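SalCYP truncation (Salinispora tropica, PDB 7ABB) belongs to the cytochrome P450 superfamily, a largely helical fold, and binds heme c. Local coordinates at residues 241-246 with 274-279; 267-272 with 351-356. All coordinates share one frame; numbering follows the deposited sequence.

Contact 1. Residues 241-246 with 274-279. With HEC (heme c), chain B.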
loop_
_atom_site.group_PDB
_atom_site.type_symbol
_atom_site.label_atom_id
_atom_site.label_comp_id
_atom_site.label_asym_id
_atom_site.label_seq_id
_atom_site.Cartn_x
_atom_site.Cartn_y
_atom_site.Cartn_z
ATOM N N VAL A 241 -4.650 -3.247 -3.888
ATOM C CA VAL A 241 -6.036 -3.615 -4.168
ATOM C C VAL A 241 -6.970 -2.516 -3.685
ATOM O O VAL A 241 -7.899 -2.122 -4.397
ATOM C CB VAL A 241 -6.385 -4.964 -3.508
ATOM C CG1 VAL A 241 -7.917 -5.214 -3.544
ATOM C CG2 VAL A 241 -5.661 -6.094 -4.181
ATOM N N ASN A 242 -6.756 -2.007 -2.466
ATOM C CA ASN A 242 -7.746 -1.080 -1.923
ATOM C C ASN A 242 -7.637 0.296 -2.554
ATOM O O ASN A 242 -8.659 0.985 -2.661
ATOM C CB ASN A 242 -7.653 -1.027 -0.405
ATOM C CG ASN A 242 -8.059 -2.349 0.235
ATOM O OD1 ASN A 242 -8.618 -3.232 -0.438
ATOM N ND2 ASN A 242 -7.798 -2.494 1.519
ATOM N N HIS A 243 -6.447 0.702 -3.013
ATOM C CA HIS A 243 -6.348 1.911 -3.830
ATOM C C HIS A 243 -7.061 1.732 -5.167
ATOM O O HIS A 243 -7.762 2.645 -5.634
ATOM C CB HIS A 243 -4.882 2.302 -4.032
ATOM C CG HIS A 243 -4.371 3.239 -2.985
ATOM N ND1 HIS A 243 -4.826 4.537 -2.854
ATOM C CD2 HIS A 243 -3.458 3.062 -2.002
ATOM C CE1 HIS A 243 -4.188 5.123 -1.858
ATOM N NE2 HIS A 243 -3.345 4.251 -1.326
ATOM N N MET A 244 -6.936 0.550 -5.774
ATOM C CA MET A 244 -7.654 0.283 -7.014
ATOM C C MET A 244 -9.149 0.390 -6.793
ATOM O O MET A 244 -9.873 0.964 -7.616
ATOM C CB MET A 244 -7.319 -1.110 -7.545
ATOM C CG MET A 244 -5.965 -1.227 -8.181
ATOM S SD MET A 244 -5.579 -2.923 -8.687
ATOM C CE MET A 244 -6.915 -3.188 -9.839
ATOM N N ALA A 245 -9.616 -0.163 -5.678
ATOM C CA ALA A 245 -11.047 -0.251 -5.401
ATOM C C ALA A 245 -11.630 1.114 -5.056
ATOM O O ALA A 245 -12.698 1.488 -5.556
ATOM C CB ALA A 245 -11.285 -1.238 -4.258
ATOM N N ASN A 246 -10.984 1.857 -4.156
ATOM C CA ASN A 246 -11.520 3.164 -3.790
ATOM C C ASN A 246 -11.515 4.122 -4.968
ATOM O O ASN A 246 -12.436 4.948 -5.095
ATOM C CB ASN A 246 -10.718 3.733 -2.623
ATOM C CG ASN A 246 -11.176 3.190 -1.293
ATOM O OD1 ASN A 246 -12.332 3.374 -0.903
ATOM N ND2 ASN A 246 -10.271 2.525 -0.578
ATOM N N GLU A 274 -3.625 11.570 -7.697
ATOM C CA GLU A 274 -4.627 12.225 -6.874
ATOM C C GLU A 274 -5.434 11.202 -6.080
ATOM O O GLU A 274 -5.766 11.451 -4.912
ATOM C CB GLU A 274 -5.521 13.100 -7.744
ATOM C CG GLU A 274 -6.696 13.777 -7.025
ATOM C CD GLU A 274 -6.294 14.863 -6.040
ATOM O OE1 GLU A 274 -5.120 14.881 -5.561
ATOM O OE2 GLU A 274 -7.138 15.752 -5.725
ATOM N N PHE A 275 -5.731 10.043 -6.668
ATOM C CA PHE A 275 -6.414 8.999 -5.910
ATOM C C PHE A 275 -5.512 8.417 -4.829
ATOM O O PHE A 275 -5.980 8.136 -3.719
ATOM C CB PHE A 275 -6.928 7.901 -6.837
ATOM C CG PHE A 275 -8.214 8.245 -7.532
ATOM C CD1 PHE A 275 -9.323 8.613 -6.812
ATOM C CD2 PHE A 275 -8.311 8.143 -8.905
ATOM C CE1 PHE A 275 -10.523 8.914 -7.470
ATOM C CE2 PHE A 275 -9.502 8.414 -9.559
ATOM C CZ PHE A 275 -10.587 8.785 -8.844
ATOM N N LEU A 276 -4.213 8.259 -5.116
ATOM C CA LEU A 276 -3.302 7.818 -4.063
ATOM C C LEU A 276 -3.336 8.769 -2.869
ATOM O O LEU A 276 -3.372 8.340 -1.699
ATOM C CB LEU A 276 -1.883 7.677 -4.619
ATOM C CG LEU A 276 -1.635 6.472 -5.525
ATOM C CD1 LEU A 276 -0.326 6.640 -6.301
ATOM C CD2 LEU A 276 -1.623 5.217 -4.663
ATOM N N ARG A 277 -3.318 10.080 -3.137
ATOM C CA ARG A 277 -3.452 11.064 -2.066
ATOM C C ARG A 277 -4.757 10.871 -1.310
ATOM O O ARG A 277 -4.767 10.733 -0.085
ATOM C CB ARG A 277 -3.383 12.474 -2.647
ATOM C CG ARG A 277 -3.474 13.544 -1.575
ATOM C CD ARG A 277 -3.641 14.981 -2.093
ATOM N NE ARG A 277 -4.956 15.226 -2.713
ATOM C CZ ARG A 277 -6.055 15.537 -2.035
ATOM N NH1 ARG A 277 -6.028 15.622 -0.718
ATOM N NH2 ARG A 277 -7.210 15.735 -2.692
ATOM N N VAL A 278 -5.880 10.874 -2.040
ATOM C CA VAL A 278 -7.197 10.955 -1.419
ATOM C C VAL A 278 -7.520 9.696 -0.620
ATOM O O VAL A 278 -8.197 9.754 0.415
ATOM C CB VAL A 278 -8.232 11.208 -2.534
ATOM C CG1 VAL A 278 -9.638 10.744 -2.136
ATOM C CG2 VAL A 278 -8.181 12.675 -2.908
ATOM N N ASN A 279 -7.068 8.531 -1.103
ATOM C CA ASN A 279 -7.442 7.252 -0.508
ATOM C C ASN A 279 -6.368 6.703 0.449
ATOM O O ASN A 279 -6.451 5.528 0.850
ATOM C CB ASN A 279 -7.781 6.275 -1.625
ATOM C CG ASN A 279 -9.027 6.691 -2.329
ATOM O OD1 ASN A 279 -9.984 7.082 -1.661
ATOM N ND2 ASN A 279 -9.048 6.629 -3.665
HETATM FE FE HEC B . 4.604 -0.352 0.273
HETATM C CHA HEC B . 6.752 0.435 2.844
HETATM C CHB HEC B . 2.597 2.250 1.242
HETATM C CHC HEC B . 2.470 -1.094 -2.306
HETATM C CHD HEC B . 6.405 -3.150 -0.448
HETATM N NA HEC B . 4.659 1.029 1.742
HETATM C C1A HEC B . 5.658 1.235 2.693
HETATM C C2A HEC B . 5.378 2.395 3.515
HETATM C C3A HEC B . 4.221 2.890 3.041
HETATM C C4A HEC B . 3.765 2.059 1.954
HETATM C CMA HEC B . 3.437 4.113 3.553
HETATM C CAA HEC B . 6.269 2.970 4.673
HETATM C CBA HEC B . 5.976 2.362 6.040
HETATM C CGA HEC B . 6.849 3.024 7.092
HETATM O O1A HEC B . 6.778 2.516 8.235
HETATM O O2A HEC B . 7.560 4.007 6.757
HETATM N NB HEC B . 2.848 0.385 -0.367
HETATM C C1B HEC B . 2.200 1.497 0.137
HETATM C C2B HEC B . 1.061 1.746 -0.695
HETATM C C3B HEC B . 1.045 0.838 -1.687
HETATM C C4B HEC B . 2.143 -0.043 -1.488
HETATM C CMB HEC B . 0.115 2.931 -0.414
HETATM C CAB HEC B . 0.104 0.577 -2.835
HETATM C CBB HEC B . -0.850 1.674 -3.179
HETATM N NC HEC B . 4.459 -1.862 -1.086
HETATM C C1C HEC B . 3.552 -1.919 -2.119
HETATM C C2C HEC B . 3.891 -3.019 -2.981
HETATM C C3C HEC B . 5.001 -3.613 -2.487
HETATM C C4C HEC B . 5.347 -2.895 -1.281
HETATM C CMC HEC B . 3.108 -3.378 -4.245
HETATM C CAC HEC B . 5.791 -4.843 -2.965
HETATM C CBC HEC B . 5.651 -5.313 -4.412
HETATM N ND HEC B . 6.231 -1.192 1.068
HETATM C C1D HEC B . 6.807 -2.368 0.587
HETATM C C2D HEC B . 7.969 -2.642 1.372
HETATM C C3D HEC B . 8.099 -1.566 2.391
HETATM C C4D HEC B . 6.984 -0.686 2.116
HETATM C CMD HEC B . 8.893 -3.853 1.190
HETATM C CAD HEC B . 9.176 -1.410 3.479
HETATM C CBD HEC B . 10.276 -0.546 2.912
HETATM C CGD HEC B . 11.321 -0.271 3.976
HETATM O O1D HEC B . 12.433 0.178 3.623
HETATM O O2D HEC B . 11.013 -0.509 5.161
HETATM O O HOH W 1 -6.793 5.263 -4.906
HETATM O O HOH W 2 -7.109 2.872 -0.091
HETATM O O HOH W 3 -11.774 7.659 -4.003
#

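Contact 2. Residues 267-272 with 351-356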
loop_
_atom_site.group_PDB
_atom_site.type_symbol
_atom_site.label_atom_id
_atom_site.label_comp_id
_atom_site.label_asym_id
_atom_site.label_seq_id
_atom_site.Cartn_x
_atom_site.Cartn_y
_atom_site.Cartn_z
ATOM N N VAL A 267 -4.468 12.750 -18.803
ATOM C CA VAL A 267 -4.648 13.068 -17.387
ATOM C C VAL A 267 -4.500 11.857 -16.481
ATOM O O VAL A 267 -4.485 12.010 -15.255
ATOM C CB VAL A 267 -6.036 13.697 -17.152
ATOM C CG1 VAL A 267 -7.103 12.623 -16.924
ATOM C CG2 VAL A 267 -5.997 14.677 -15.991
ATOM N N ARG A 268 -4.410 10.649 -17.034
ATOM C CA ARG A 268 -4.551 9.471 -16.186
ATOM C C ARG A 268 -3.434 9.344 -15.156
ATOM O O ARG A 268 -3.733 8.963 -14.013
ATOM C CB ARG A 268 -4.676 8.217 -17.060
ATOM C CG ARG A 268 -5.972 8.224 -17.882
ATOM C CD ARG A 268 -6.008 7.055 -18.868
ATOM N NE ARG A 268 -7.316 6.962 -19.497
ATOM C CZ ARG A 268 -7.640 6.082 -20.431
ATOM N NH1 ARG A 268 -6.746 5.208 -20.865
ATOM N NH2 ARG A 268 -8.866 6.079 -20.927
ATOM N N PRO A 269 -2.164 9.606 -15.473
ATOM C CA PRO A 269 -1.134 9.509 -14.418
ATOM C C PRO A 269 -1.371 10.475 -13.266
ATOM O O PRO A 269 -1.213 10.087 -12.099
ATOM C CB PRO A 269 0.166 9.802 -15.183
ATOM C CG PRO A 269 -0.141 9.349 -16.598
ATOM C CD PRO A 269 -1.559 9.801 -16.805
ATOM N N ALA A 270 -1.798 11.699 -13.566
ATOM C CA ALA A 270 -2.152 12.650 -12.519
ATOM C C ALA A 270 -3.358 12.166 -11.724
ATOM O O ALA A 270 -3.445 12.377 -10.504
ATOM C CB ALA A 270 -2.431 14.018 -13.140
ATOM N N ALA A 271 -4.323 11.545 -12.400
ATOM C CA ALA A 271 -5.473 11.015 -11.688
ATOM C C ALA A 271 -5.058 9.921 -10.710
ATOM O O ALA A 271 -5.530 9.902 -9.558
ATOM C CB ALA A 271 -6.519 10.495 -12.685
ATOM N N VAL A 272 -4.122 9.056 -11.110
ATOM C CA VAL A 272 -3.660 8.015 -10.201
ATOM C C VAL A 272 -3.020 8.637 -8.956
ATOM O O VAL A 272 -3.291 8.203 -7.827
ATOM C CB VAL A 272 -2.694 7.047 -10.919
ATOM C CG1 VAL A 272 -2.011 6.151 -9.900
ATOM C CG2 VAL A 272 -3.477 6.225 -11.934
ATOM N N GLN A 351 0.621 -1.026 -11.627
ATOM C CA GLN A 351 -0.540 -1.915 -11.547
ATOM C C GLN A 351 -1.852 -1.139 -11.558
ATOM O O GLN A 351 -2.827 -1.581 -12.197
ATOM C CB GLN A 351 -0.469 -2.766 -10.290
ATOM C CG GLN A 351 0.628 -3.795 -10.303
ATOM C CD GLN A 351 0.642 -4.576 -9.040
ATOM O OE1 GLN A 351 -0.190 -5.446 -8.851
ATOM N NE2 GLN A 351 1.588 -4.264 -8.144
ATOM N N ILE A 352 -1.918 -0.029 -10.823
ATOM C CA ILE A 352 -3.152 0.749 -10.740
ATOM C C ILE A 352 -3.473 1.367 -12.089
ATOM O O ILE A 352 -4.587 1.226 -12.611
ATOM C CB ILE A 352 -3.028 1.817 -9.638
ATOM C CG1 ILE A 352 -2.941 1.157 -8.285
ATOM C CG2 ILE A 352 -4.234 2.755 -9.651
ATOM C CD1 ILE A 352 -2.415 2.106 -7.183
ATOM N N LEU A 353 -2.513 2.070 -12.676
ATOM C CA LEU A 353 -2.749 2.724 -13.953
ATOM C C LEU A 353 -3.128 1.710 -15.023
ATOM O O LEU A 353 -4.078 1.912 -15.784
ATOM C CB LEU A 353 -1.528 3.521 -14.379
ATOM C CG LEU A 353 -1.647 4.211 -15.727
ATOM C CD1 LEU A 353 -2.859 5.137 -15.773
ATOM C CD2 LEU A 353 -0.379 4.974 -16.041
ATOM N N THR A 354 -2.373 0.621 -15.114
ATOM C CA THR A 354 -2.626 -0.374 -16.155
ATOM C C THR A 354 -4.008 -0.988 -15.987
ATOM O O THR A 354 -4.741 -1.174 -16.980
ATOM C CB THR A 354 -1.541 -1.446 -16.117
ATOM O OG1 THR A 354 -0.264 -0.841 -16.348
ATOM C CG2 THR A 354 -1.766 -2.460 -17.185
ATOM N N ALA A 355 -4.380 -1.332 -14.750
ATOM C CA ALA A 355 -5.702 -1.929 -14.536
ATOM C C ALA A 355 -6.790 -0.967 -14.948
ATOM O O ALA A 355 -7.755 -1.360 -15.618
ATOM C CB ALA A 355 -5.896 -2.319 -13.083
ATOM N N TRP A 356 -6.672 0.297 -14.558
ATOM C CA TRP A 356 -7.723 1.240 -14.923
ATOM C C TRP A 356 -7.750 1.525 -16.428
ATOM O O TRP A 356 -8.826 1.768 -16.999
ATOM C CB TRP A 356 -7.573 2.545 -14.129
ATOM C CG TRP A 356 -7.877 2.396 -12.637
ATOM C CD1 TRP A 356 -8.492 1.348 -12.016
ATOM C CD2 TRP A 356 -7.562 3.347 -11.611
ATOM N NE1 TRP A 356 -8.582 1.597 -10.655
ATOM C CE2 TRP A 356 -8.001 2.807 -10.387
ATOM C CE3 TRP A 356 -6.932 4.578 -11.620
ATOM C CZ2 TRP A 356 -7.847 3.492 -9.176
ATOM C CZ3 TRP A 356 -6.770 5.252 -10.420
ATOM C CH2 TRP A 356 -7.229 4.705 -9.222
#

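Contact 1. Residues 241-246 with 274-279
Leu276 sets its CD2 methyl over the middle of the His243 ring, 3.6 Å from the centroid and 4° off the normal, a CH-pi contact in which the side chains cross at about a right angle. A chi1 of -91°, well displaced from a staggered position, swings the imidazole toward 274-279; its CE1 stops 3.3 Å from Leu276 O, while CD2 of His243 comes within 3.2 Å of CBB of heme c. A water in the ring plane holds His243 ND1 at 2.9 Å, donates to His243 O and accepts from Asn279 ND2, which helps to fix the ring's rotation. A second water lies over the face opposite Leu276 and donates to Asn279 O. Asn279, just past the helical turns, packs its CG 3.4 Å from Asn246 CB, with the two amide planes 29° apart. Asn279 ND2 also donates to a third water, itself bonded to Asn246 O, while Asn246 OD1 accepts from the backbone N of Leu378. Glu274 and Arg277 form the ExxR motif of P450s: Arg277 grips the carboxylate side-on, NE to OE1 at 2.9 Å, and Arg327 adds a second salt bridge to Glu274. Around this buried junction, Ile352 of helix 345-362 touches both His243 and Leu276, and helix 130-147 packs against Met244 and Ala245.

Contact 2. Residues 267-272 with 351-356
Val272 drives both methyls into helix 345-362, and most of the tight packing gathers around it. With CG1 anti to the backbone N (chi1 169°), that methyl faces Ile352 and meets its CG2 at 4.1 Å. The other branch, CG2, rests obliquely against the six-membered ring of Trp356, 3.8 Å from CZ3, and also lies 4.0 Å from Leu353 CD1. The indole is backed from within its own helix: Ile352 CG2 sits 3.5 Å above the ring plane, offset toward the rim, so the same methyl that meets Val272 also covers part of one indole face. Phe261 of helix 255-263 touches the indole too.

In P450 terms these are the K and L helices, the first carrying the ExxR motif and the second following the loop that in this family bears the cysteine ligand of the heme. The short segments 268-272 and 351-356 run at 124° to each other, their axes 10.1 Å apart at closest approach, and they touch through apolar side-chain groups.

Toward solvent the fit slackens, although one close touch persists. Leu353, partly exposed, turns its branches toward helix 268-278, and its CD1 still reaches Arg268 CB at 3.8 Å. The loose edge is at the exposed Pro269, whose CG comes no nearer than 4.4 Å to Leu353 CD2. Arg268 gives only the root of its side chain to this side: from CG to NE the chain is extended, and the guanidinium turns to the end of helix 255-263, where NE donates to Phe261 O and NH2 more weakly to Leu262 O.

Overall arrangement
Helix 268-278 serves both contacts: its first turns meet 351-356 and its last turn meets 241-246, leaving the two contact centres 10 Å apart. Along the chain the segments alternate. Phe275 of contact 1 and Trp356 of contact 2 join them, their ring planes at about 80° and Phe275 CD2 lying 3.6 Å from Trp356 CZ3. Trp356 NE1 lies 3.4 Å from Met244 O, and Ala355 CB packs 3.5 Å from Met244 CE, so the third pairing, 241-246 with 351-356, closes the group. Contact 1 borders heme c through His243 and Leu276. In contact 2 the side chain of Ile352 is about 4 Å from heme c, while the Pro269 end faces solvent.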